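Local coordinates for N-formylglutamate amidohydrolase (Ralstonia eutropha, PDB 2Q7S), which binds zinc and probably acts as a hydrolase of the N-formylglutamate amidohydrolase family, at residues A39-V44 / P78-D83. Sequence-based numbering, arbitrary orientation. Where two conformers were deposited one is given.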
# COMPACT_ATOMS: atom_id res chain seq x y z
N ALA A 39 7.39 -18.74 9.47
CA ALA A 39 7.66 -20.18 9.43
C ALA A 39 6.37 -20.98 9.21
O ALA A 39 6.39 -22.03 8.59
CB ALA A 39 8.37 -20.62 10.73
N ASP A 40 5.25 -20.47 9.70
CA ASP A 40 3.98 -21.23 9.66
C ASP A 40 3.16 -21.03 8.38
O ASP A 40 1.98 -21.41 8.32
CB ASP A 40 3.14 -20.94 10.90
CG ASP A 40 2.76 -19.46 11.03
OD1 ASP A 40 2.79 -18.73 10.02
OD2 ASP A 40 2.44 -19.05 12.16
N PHE A 41 3.78 -20.45 7.36
CA PHE A 41 3.12 -20.24 6.07
C PHE A 41 2.46 -21.53 5.59
O PHE A 41 1.28 -21.55 5.27
CB PHE A 41 4.16 -19.73 5.04
CG PHE A 41 3.59 -18.79 4.00
CD1 PHE A 41 2.40 -19.08 3.35
CD2 PHE A 41 4.24 -17.61 3.70
CE1 PHE A 41 1.89 -18.24 2.41
CE2 PHE A 41 3.72 -16.74 2.75
CZ PHE A 41 2.55 -17.07 2.10
N GLY A 42 3.22 -22.63 5.56
CA GLY A 42 2.68 -23.92 5.11
C GLY A 42 2.19 -23.94 3.66
O GLY A 42 1.17 -24.57 3.34
N ALA A 43 2.91 -23.23 2.79
CA ALA A 43 2.61 -23.18 1.37
C ALA A 43 3.25 -24.38 0.68
O ALA A 43 4.20 -24.97 1.21
CB ALA A 43 3.15 -21.91 0.78
N VAL A 44 2.72 -24.77 -0.48
CA VAL A 44 3.38 -25.79 -1.32
C VAL A 44 4.21 -25.17 -2.46
O VAL A 44 4.91 -25.88 -3.19
CB VAL A 44 2.37 -26.82 -1.88
CG1 VAL A 44 1.67 -27.54 -0.74
CG2 VAL A 44 1.36 -26.13 -2.80
N PRO A 78 4.76 -10.59 4.74
CA PRO A 78 4.41 -10.48 3.34
C PRO A 78 2.91 -10.37 3.13
O PRO A 78 2.11 -11.02 3.83
CB PRO A 78 4.98 -11.77 2.72
CG PRO A 78 5.57 -12.59 3.90
CD PRO A 78 4.97 -12.00 5.13
N ARG A 79 2.53 -9.54 2.16
CA ARG A 79 1.12 -9.37 1.84
C ARG A 79 0.45 -10.64 1.33
O ARG A 79 -0.79 -10.72 1.43
CB ARG A 79 0.91 -8.22 0.86
CG ARG A 79 1.40 -8.44 -0.51
CD ARG A 79 0.36 -9.01 -1.42
NE ARG A 79 -0.71 -8.12 -1.82
CZ ARG A 79 -0.77 -7.38 -2.93
NH1 ARG A 79 0.24 -7.35 -3.79
NH2 ARG A 79 -1.85 -6.66 -3.18
N VAL A 80 1.24 -11.56 0.73
CA VAL A 80 0.76 -12.86 0.29
C VAL A 80 0.47 -13.80 1.47
O VAL A 80 -0.16 -14.85 1.29
CB VAL A 80 1.76 -13.55 -0.66
CG1 VAL A 80 1.27 -14.94 -1.02
CG2 VAL A 80 1.97 -12.70 -1.93
N TYR A 81 0.94 -13.43 2.66
CA TYR A 81 0.62 -14.13 3.91
C TYR A 81 -0.67 -13.60 4.53
O TYR A 81 -1.62 -14.35 4.83
CB TYR A 81 1.77 -13.99 4.87
CG TYR A 81 1.63 -14.71 6.19
CD1 TYR A 81 1.76 -16.11 6.28
CD2 TYR A 81 1.42 -14.00 7.37
CE1 TYR A 81 1.70 -16.76 7.50
CE2 TYR A 81 1.30 -14.67 8.59
CZ TYR A 81 1.48 -16.03 8.66
OH TYR A 81 1.40 -16.69 9.87
N ILE A 82 -0.70 -12.28 4.74
CA ILE A 82 -1.93 -11.59 4.96
C ILE A 82 -1.78 -10.18 4.46
O ILE A 82 -0.72 -9.58 4.61
CB ILE A 82 -2.39 -11.67 6.42
CG1 ILE A 82 -3.79 -11.07 6.58
CG2 ILE A 82 -1.34 -11.11 7.39
CD1 ILE A 82 -4.45 -11.40 8.00
N ASP A 83 -2.82 -9.68 3.82
CA ASP A 83 -2.74 -8.41 3.09
C ASP A 83 -3.42 -7.32 3.91
O ASP A 83 -4.65 -7.28 3.93
CB ASP A 83 -3.46 -8.53 1.77
CG ASP A 83 -3.30 -7.32 0.91
OD1 ASP A 83 -2.97 -6.23 1.43
OD2 ASP A 83 -3.48 -7.47 -0.32
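Tyr81 slides along Phe41 and meets the Asp40 side chain nearly at a right angle, and it can be followed atom by atom from root to hydroxyl. With CG anti to the backbone N (chi1 -177°), the ring extends past Phe41, the two side chains running in opposite directions. Tyr81 CB comes first, 4.0 Å from Phe41 CE2. Next along the ring, Tyr81 CD1 stands over the centre of the Phe41 face, 3.9 Å from Phe41 CD2. Ring planes at 68° and centroids 5.3 Å apart identify a T-shaped (edge-to-face) pair, with Tyr81 supplying the edge. Tyr81 CE1 then passes Phe41 CA, and Tyr81 OH ends 2.5 Å from Asp40 OD1, donating a very short hydrogen bond. The carboxylate and tyrosine ring planes are 8° apart, and OD1 meets that ring at its edge. At the outer end of the Phe41 ring, Phe41 CZ approaches Val80 O at 3.6 Å and Val80 CG1 at 4.0 Å, the methyl lying at the edge in the ring plane. The contact joins the loop after strand 26-30 to that after strand 71-75; Leu50 of helix 47-50 touches both Phe41 and Val80. Asp83 OD2 forms a salt bridge with Arg79 NE, and Asp83 OD1 hydrogen-bonds His32 NE2, His32 being a zinc ligand. Chemically, the ring carbons pack against Phe41, while Arg140 of helix 134-163 makes a cation-pi contact with the tyrosine ring. The edge-to-face pair and the near-coplanar carboxylate bond are consistent with a fixed ring rotation, and the short O-O distance probably means a strong, polarised hydrogen bond.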